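Local coordinates for protein 2-(acetamidomethylene)succinate hydrolase (Mesorhizobium loti, PDB 3KXP) that catalyses the last step of vitamin B6 degradation, hydrolysing (E)-2-(acetamidomethylene)succinate to succinic semialdehyde, acetate, ammonia and carbon dioxide, at residues 49-54 / 131-136; 249-254 / 275-280; 291-294 / 298-301. All blocks are in the same frame, centred on the assembly; numbering follows the deposited sequence.

The three contacts lie in one alpha/beta hydrolase subunit, share no helix or strand and do not touch one another. None has a hydrogen bond directly between its segments. At the edge of the central sheet, contact 1 brings R51 of strand 49-54 to one buried leucine, and R51 and R133 share the carboxylate of E64. Contact 2 joins helices 248-253 and 271-280 near the surface by apolar packing. Contact 3, the most buried, folds the end of helix 296-299 back on the loop carrying H294, the probable active-site histidine; its polar groups bond outside the two segments. Contacts 1 and 3 lie on opposite sides of the chain's centre, about 17 Å apart at their nearest atoms.

Contact 1: residues 49-54 / 131-136; sequences ISRRVD and LARGHA
With its CG set between the backbone N and the carbonyl carbon (chi1 79°) and the chain extended from there to NE, R51 sends its guanidinium across to L131 and R133. L131 has its CG beside its own backbone N (chi1 -67°), and the end of its side chain comes nearer to strand 49-54 than its first bond suggests. R51 NH2 passes 4.1 Å from L131 CD2, the two side chains sliding past each other in opposite directions. V53, two residues on along the same strand, places CG2 over one face of the R51 guanidinium, toward its rim. R133 reaches over from the loop, and its NH2 stops 4.3 Å from R51 NH2, at the edge of the R51 group and near its plane. E64 of the adjoining strand 59-65 links the two charges: R51 NE forms a salt bridge with one of its carboxylate oxygens and R133 NH2 with the other. L131 also packs on L70 and L72 of strand 70-74 and on I98 of strand 96-100. The contact itself joins the outermost strand of the alpha/beta hydrolase sheet to the loop after helix 117-131. No hydrogen bond runs directly between the two segments. The shared carboxylate would be expected to balance the two positive charges and hold the guanidinium groups close, at the margin of an aliphatic core.

Contact 2: residues 249-254 / 275-280; sequences PAYRDV and AKTSRL
Y251 and T277 form the inner, closely packed part of this helix-helix contact. T277 turns CG2 anti to its backbone N, against the tyrosine ring, where it lies 3.9 Å from Y251 CD2 and almost as near to CE2; the methyl approaches the ring obliquely. I260 of strand 258-263 and P169 touch both side chains, so the pair continues the packing beside the sheet. Their polar ends are occupied elsewhere: Y251 OH bonds to the carbonyl of F167, and T277 OG1 to that of A273 in its own helix. L280 spans the change from inside to outside. One methyl, CD2, rests 4.1 Å from Y251 CB, while the other, CD1, lies 4.4 Å from R252 CB. Beyond this the contact loosens, for the end of the exposed R252 leads away from helix 271-280. It grips its neighbour D253 side-on: R252 NE meets D253 OD1 at 2.7 Å and R252 NH2 meets D253 OD2 at 2.9 Å, both carboxylate oxygens lying near the guanidinium plane. The axes of segments 249-253 and 275-280 approach to 10.4 Å at 41°, joining helices that flank strand 258-263 in sequence in the alpha/beta hydrolase fold. The two segments themselves meet by methyl and ring packing, the salt bridge stays within one helix, and R281, next in the chain, adds polar ties to the carbonyls of Y251 and V254.

Contact 3: residues 291-294 / 298-301; sequences GADH and EVSP
The chain doubles back between the loop 291-294 and the end of helix 296-299, bringing the CA atoms of A292 and V299 to 5.9 Å, with G291 at positive phi (77°). V299 is the central side chain and divides its two methyls between G291 and D293, the residues before and after A292: CG1 lies 4.0 Å from G291 O, and CG2 lies 3.6 Å from D293 OD2. The D293 and V299 side chains cross at about a right angle. Next along the chain, S300 OG comes within 3.3 Å of A292 CB, a van der Waals contact. This is the histidine loop of the alpha/beta hydrolase fold, following strand 286-289; H294, S142 and D166 probably form the catalytic triad, and H294 makes an ND1 hydrogen bond to D166 and touches S142. The H294 side chain sets off away from segment 298-301 at its first bond and takes no part in the contact. With D293 CG between the backbone N and the carbonyl carbon (chi1 61°), OD2 is brought to V299 CG2 and into a hydrogen bond with the backbone N of Y295, an Asx turn that spans H294; OD1 accepts a bond from N206 ND2.

Contact 1: residues 49-54 / 131-136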
loop_
_atom_site.group_PDB
_atom_site.type_symbol
_atom_site.label_atom_id
_atom_site.label_comp_id
_atom_site.label_asym_id
_atom_site.label_seq_id
_atom_site.Cartn_x
_atom_site.Cartn_y
_atom_site.Cartn_z
ATOM N N ILE A 49 2.521 -30.415 -1.984
ATOM C CA ILE A 49 2.758 -31.459 -2.963
ATOM C C ILE A 49 3.559 -30.821 -4.092
ATOM O O ILE A 49 3.258 -29.708 -4.527
ATOM C CB ILE A 49 1.423 -32.051 -3.498
ATOM C CG1 ILE A 49 0.739 -31.083 -4.473
ATOM C CG2 ILE A 49 0.490 -32.340 -2.321
ATOM C CD1 ILE A 49 1.207 -31.198 -5.930
ATOM N N SER A 50 4.595 -31.515 -4.544
ATOM C CA SER A 50 5.439 -31.008 -5.615
ATOM C C SER A 50 5.113 -31.752 -6.890
ATOM O O SER A 50 4.821 -32.944 -6.856
ATOM C CB SER A 50 6.914 -31.215 -5.278
ATOM O OG SER A 50 7.266 -30.590 -4.060
ATOM N N ARG A 51 5.147 -31.048 -8.014
ATOM C CA ARG A 51 4.864 -31.670 -9.298
ATOM C C ARG A 51 5.365 -30.780 -10.417
ATOM O O ARG A 51 5.376 -29.557 -10.294
ATOM C CB ARG A 51 3.359 -31.925 -9.467
ATOM C CG ARG A 51 2.510 -30.712 -9.870
ATOM C CD ARG A 51 1.017 -31.039 -9.754
ATOM N NE ARG A 51 0.134 -29.974 -10.233
ATOM C CZ ARG A 51 -0.167 -29.762 -11.513
ATOM N NH1 ARG A 51 0.346 -30.543 -12.460
ATOM N NH2 ARG A 51 -0.998 -28.780 -11.848
ATOM N N ARG A 52 5.803 -31.400 -11.503
ATOM C CA ARG A 52 6.289 -30.643 -12.636
ATOM C C ARG A 52 5.095 -30.411 -13.549
ATOM O O ARG A 52 4.395 -31.351 -13.935
ATOM C CB ARG A 52 7.397 -31.410 -13.361
ATOM C CG ARG A 52 8.603 -31.731 -12.486
ATOM C CD ARG A 52 9.760 -32.229 -13.327
ATOM N NE ARG A 52 10.392 -31.128 -14.036
ATOM C CZ ARG A 52 10.748 -31.147 -15.317
ATOM N NH1 ARG A 52 10.539 -32.217 -16.064
ATOM N NH2 ARG A 52 11.319 -30.079 -15.847
ATOM N N VAL A 53 4.851 -29.146 -13.866
ATOM C CA VAL A 53 3.730 -28.774 -14.706
ATOM C C VAL A 53 4.180 -28.393 -16.095
ATOM O O VAL A 53 5.023 -27.516 -16.272
ATOM C CB VAL A 53 2.966 -27.588 -14.106
ATOM C CG1 VAL A 53 1.733 -27.279 -14.953
ATOM C CG2 VAL A 53 2.573 -27.907 -12.669
ATOM N N ASP A 54 3.610 -29.068 -17.082
ATOM C CA ASP A 54 3.923 -28.789 -18.471
ATOM C C ASP A 54 3.007 -27.640 -18.862
ATOM O O ASP A 54 1.788 -27.783 -18.845
ATOM C CB ASP A 54 3.640 -30.028 -19.323
ATOM C CG ASP A 54 4.035 -29.852 -20.779
ATOM O OD1 ASP A 54 4.007 -30.860 -21.519
ATOM O OD2 ASP A 54 4.362 -28.719 -21.188
ATOM N N LEU A 131 -2.892 -23.433 -15.223
ATOM C CA LEU A 131 -3.516 -23.762 -13.949
ATOM C C LEU A 131 -5.007 -23.477 -14.013
ATOM O O LEU A 131 -5.791 -24.053 -13.264
ATOM C CB LEU A 131 -2.889 -22.949 -12.817
ATOM C CG LEU A 131 -1.428 -23.242 -12.470
ATOM C CD1 LEU A 131 -1.011 -22.345 -11.310
ATOM C CD2 LEU A 131 -1.266 -24.717 -12.102
ATOM N N ALA A 132 -5.381 -22.575 -14.918
ATOM C CA ALA A 132 -6.771 -22.173 -15.118
ATOM C C ALA A 132 -7.580 -22.132 -13.824
ATOM O O ALA A 132 -8.610 -22.794 -13.706
ATOM C CB ALA A 132 -7.442 -23.105 -16.123
ATOM N N ARG A 133 -7.106 -21.359 -12.854
ATOM C CA ARG A 133 -7.802 -21.219 -11.580
ATOM C C ARG A 133 -8.097 -19.749 -11.315
ATOM O O ARG A 133 -8.298 -19.347 -10.174
ATOM C CB ARG A 133 -6.957 -21.781 -10.436
ATOM C CG ARG A 133 -6.497 -23.206 -10.657
ATOM C CD ARG A 133 -5.858 -23.791 -9.406
ATOM N NE ARG A 133 -5.099 -25.000 -9.718
ATOM C CZ ARG A 133 -4.512 -25.774 -8.812
ATOM N NH1 ARG A 133 -4.601 -25.470 -7.522
ATOM N NH2 ARG A 133 -3.824 -26.842 -9.196
ATOM N N GLY A 134 -8.122 -18.952 -12.378
ATOM C CA GLY A 134 -8.391 -17.532 -12.234
ATOM C C GLY A 134 -7.116 -16.710 -12.185
ATOM O O GLY A 134 -6.024 -17.263 -12.075
ATOM N N HIS A 135 -7.255 -15.389 -12.265
ATOM C CA HIS A 135 -6.103 -14.493 -12.233
ATOM C C HIS A 135 -5.323 -14.695 -10.937
ATOM O O HIS A 135 -5.886 -15.061 -9.904
ATOM C CB HIS A 135 -6.555 -13.032 -12.382
ATOM C CG HIS A 135 -7.507 -12.574 -11.320
ATOM N ND1 HIS A 135 -7.889 -11.256 -11.188
ATOM C CD2 HIS A 135 -8.126 -13.247 -10.320
ATOM C CE1 HIS A 135 -8.698 -11.136 -10.150
ATOM N NE2 HIS A 135 -8.857 -12.329 -9.605
ATOM N N ALA A 136 -4.020 -14.452 -10.986
ATOM C CA ALA A 136 -3.199 -14.682 -9.810
ATOM C C ALA A 136 -2.554 -13.464 -9.186
ATOM O O ALA A 136 -2.252 -12.477 -9.859
ATOM C CB ALA A 136 -2.114 -15.709 -10.139
#

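Contact 2: residues 249-254 / 275-280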
loop_
_atom_site.group_PDB
_atom_site.type_symbol
_atom_site.label_atom_id
_atom_site.label_comp_id
_atom_site.label_asym_id
_atom_site.label_seq_id
_atom_site.Cartn_x
_atom_site.Cartn_y
_atom_site.Cartn_z
ATOM N N PRO A 249 9.882 0.784 -18.295
ATOM C CA PRO A 249 8.631 0.554 -19.037
ATOM C C PRO A 249 7.641 -0.322 -18.266
ATOM O O PRO A 249 6.444 -0.041 -18.231
ATOM C CB PRO A 249 9.113 -0.115 -20.320
ATOM C CG PRO A 249 10.459 0.524 -20.536
ATOM C CD PRO A 249 11.056 0.499 -19.140
ATOM N N ALA A 250 8.153 -1.379 -17.638
ATOM C CA ALA A 250 7.316 -2.293 -16.868
ATOM C C ALA A 250 6.637 -1.613 -15.672
ATOM O O ALA A 250 5.456 -1.839 -15.417
ATOM C CB ALA A 250 8.139 -3.481 -16.399
ATOM N N TYR A 251 7.364 -0.795 -14.923
ATOM C CA TYR A 251 6.730 -0.115 -13.795
ATOM C C TYR A 251 5.855 1.032 -14.285
ATOM O O TYR A 251 4.810 1.314 -13.712
ATOM C CB TYR A 251 7.768 0.418 -12.804
ATOM C CG TYR A 251 8.141 -0.564 -11.714
ATOM C CD1 TYR A 251 8.999 -1.632 -11.967
ATOM C CD2 TYR A 251 7.658 -0.401 -10.417
ATOM C CE1 TYR A 251 9.376 -2.512 -10.948
ATOM C CE2 TYR A 251 8.026 -1.271 -9.393
ATOM C CZ TYR A 251 8.889 -2.322 -9.665
ATOM O OH TYR A 251 9.290 -3.153 -8.643
ATOM N N ARG A 252 6.282 1.689 -15.353
ATOM C CA ARG A 252 5.514 2.791 -15.911
ATOM C C ARG A 252 4.172 2.333 -16.505
ATOM O O ARG A 252 3.160 3.023 -16.376
ATOM C CB ARG A 252 6.324 3.484 -17.006
ATOM C CG ARG A 252 5.593 4.629 -17.706
ATOM C CD ARG A 252 6.286 4.960 -19.019
ATOM N NE ARG A 252 6.240 3.800 -19.905
ATOM C CZ ARG A 252 7.143 3.530 -20.841
ATOM N NH1 ARG A 252 8.179 4.343 -21.021
ATOM N NH2 ARG A 252 7.017 2.436 -21.587
ATOM N N ASP A 253 4.153 1.159 -17.130
ATOM C CA ASP A 253 2.924 0.701 -17.776
ATOM C C ASP A 253 2.016 -0.272 -17.032
ATOM O O ASP A 253 0.882 -0.500 -17.460
ATOM C CB ASP A 253 3.259 0.127 -19.160
ATOM C CG ASP A 253 4.161 1.054 -19.976
ATOM O OD1 ASP A 253 3.989 2.294 -19.899
ATOM O OD2 ASP A 253 5.039 0.541 -20.702
ATOM N N VAL A 254 2.481 -0.832 -15.918
ATOM C CA VAL A 254 1.652 -1.784 -15.187
ATOM C C VAL A 254 0.349 -1.123 -14.720
ATOM O O VAL A 254 0.366 -0.096 -14.049
ATOM C CB VAL A 254 2.417 -2.409 -13.980
ATOM C CG1 VAL A 254 2.781 -1.341 -12.951
ATOM C CG2 VAL A 254 1.571 -3.502 -13.352
ATOM N N ALA A 275 13.377 5.914 -4.321
ATOM C CA ALA A 275 12.871 7.280 -4.436
ATOM C C ALA A 275 12.517 7.625 -5.886
ATOM O O ALA A 275 11.483 8.239 -6.149
ATOM C CB ALA A 275 13.901 8.270 -3.896
ATOM N N LYS A 276 13.374 7.229 -6.823
ATOM C CA LYS A 276 13.132 7.495 -8.240
ATOM C C LYS A 276 11.933 6.687 -8.715
ATOM O O LYS A 276 11.088 7.191 -9.458
ATOM C CB LYS A 276 14.362 7.131 -9.072
ATOM C CG LYS A 276 15.607 7.921 -8.708
ATOM C CD LYS A 276 16.825 7.409 -9.457
ATOM C CE LYS A 276 18.098 8.082 -8.958
ATOM N NZ LYS A 276 19.325 7.564 -9.641
ATOM N N THR A 277 11.859 5.433 -8.277
ATOM C CA THR A 277 10.752 4.560 -8.649
ATOM C C THR A 277 9.437 5.203 -8.208
ATOM O O THR A 277 8.506 5.333 -9.006
ATOM C CB THR A 277 10.877 3.165 -7.985
ATOM O OG1 THR A 277 12.114 2.552 -8.377
ATOM C CG2 THR A 277 9.724 2.266 -8.405
ATOM N N SER A 278 9.366 5.608 -6.940
ATOM C CA SER A 278 8.165 6.244 -6.412
ATOM C C SER A 278 7.815 7.524 -7.161
ATOM O O SER A 278 6.653 7.869 -7.286
ATOM C CB SER A 278 8.324 6.547 -4.921
ATOM O OG SER A 278 8.145 5.369 -4.154
ATOM N N ARG A 279 8.819 8.232 -7.661
ATOM C CA ARG A 279 8.560 9.455 -8.409
ATOM C C ARG A 279 7.974 9.094 -9.784
ATOM O O ARG A 279 7.186 9.848 -10.356
ATOM C CB ARG A 279 9.858 10.244 -8.570
ATOM C CG ARG A 279 9.721 11.521 -9.362
ATOM C CD ARG A 279 11.062 12.238 -9.403
ATOM N NE ARG A 279 11.618 12.371 -8.058
ATOM C CZ ARG A 279 12.809 11.908 -7.692
ATOM N NH1 ARG A 279 13.583 11.279 -8.568
ATOM N NH2 ARG A 279 13.224 12.069 -6.442
ATOM N N LEU A 280 8.369 7.931 -10.301
ATOM C CA LEU A 280 7.891 7.432 -11.588
ATOM C C LEU A 280 6.437 6.977 -11.443
ATOM O O LEU A 280 5.598 7.216 -12.321
ATOM C CB LEU A 280 8.750 6.243 -12.042
ATOM C CG LEU A 280 8.253 5.523 -13.298
ATOM C CD1 LEU A 280 8.413 6.448 -14.503
ATOM C CD2 LEU A 280 9.038 4.224 -13.492
#

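Contact 3: residues 291-294 / 298-301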
loop_
_atom_site.group_PDB
_atom_site.type_symbol
_atom_site.label_atom_id
_atom_site.label_comp_id
_atom_site.label_asym_id
_atom_site.label_seq_id
_atom_site.Cartn_x
_atom_site.Cartn_y
_atom_site.Cartn_z
ATOM N N GLY A 291 15.498 -3.192 9.585
ATOM C CA GLY A 291 16.295 -4.345 9.961
ATOM C C GLY A 291 16.506 -5.372 8.858
ATOM O O GLY A 291 17.251 -6.334 9.051
ATOM N N ALA A 292 15.862 -5.177 7.707
ATOM C CA ALA A 292 15.989 -6.114 6.592
ATOM C C ALA A 292 16.907 -5.629 5.475
ATOM O O ALA A 292 16.913 -4.443 5.128
ATOM C CB ALA A 292 14.608 -6.421 6.016
ATOM N N ASP A 293 17.688 -6.550 4.917
ATOM C CA ASP A 293 18.568 -6.216 3.804
ATOM C C ASP A 293 17.829 -6.692 2.547
ATOM O O ASP A 293 16.595 -6.711 2.530
ATOM C CB ASP A 293 19.947 -6.891 3.941
ATOM C CG ASP A 293 19.867 -8.416 3.961
ATOM O OD1 ASP A 293 20.937 -9.069 3.953
ATOM O OD2 ASP A 293 18.742 -8.963 3.987
ATOM N N HIS A 294 18.555 -7.074 1.504
ATOM C CA HIS A 294 17.910 -7.516 0.278
ATOM C C HIS A 294 16.938 -8.684 0.469
ATOM O O HIS A 294 15.918 -8.768 -0.223
ATOM C CB HIS A 294 18.984 -7.887 -0.754
ATOM C CG HIS A 294 18.447 -8.520 -2.003
ATOM N ND1 HIS A 294 17.509 -7.908 -2.810
ATOM C CD2 HIS A 294 18.752 -9.695 -2.605
ATOM C CE1 HIS A 294 17.264 -8.676 -3.856
ATOM N NE2 HIS A 294 18.005 -9.766 -3.756
ATOM N N GLU A 298 12.829 -13.504 4.011
ATOM C CA GLU A 298 13.503 -14.462 4.878
ATOM C C GLU A 298 13.997 -13.828 6.184
ATOM O O GLU A 298 13.932 -14.451 7.246
ATOM C CB GLU A 298 14.668 -15.124 4.124
ATOM C CG GLU A 298 14.221 -16.195 3.134
ATOM C CD GLU A 298 15.288 -16.574 2.112
ATOM O OE1 GLU A 298 15.524 -15.785 1.173
ATOM O OE2 GLU A 298 15.887 -17.662 2.240
ATOM N N VAL A 299 14.468 -12.585 6.110
ATOM C CA VAL A 299 14.992 -11.899 7.283
ATOM C C VAL A 299 13.908 -11.273 8.168
ATOM O O VAL A 299 14.079 -11.180 9.377
ATOM C CB VAL A 299 16.025 -10.806 6.865
ATOM C CG1 VAL A 299 16.608 -10.133 8.099
ATOM C CG2 VAL A 299 17.147 -11.433 6.029
ATOM N N SER A 300 12.792 -10.859 7.572
ATOM C CA SER A 300 11.696 -10.244 8.329
ATOM C C SER A 300 10.362 -10.879 7.953
ATOM O O SER A 300 9.488 -10.217 7.388
ATOM C CB SER A 300 11.625 -8.739 8.042
ATOM O OG SER A 300 12.878 -8.111 8.245
ATOM N N PRO A 301 10.184 -12.168 8.274
ATOM C CA PRO A 301 8.950 -12.899 7.961
ATOM C C PRO A 301 7.636 -12.309 8.478
ATOM O O PRO A 301 6.633 -12.307 7.757
ATOM C CB PRO A 301 9.223 -14.298 8.524
ATOM C CG PRO A 301 10.164 -14.027 9.668
ATOM C CD PRO A 301 11.100 -13.002 9.073
#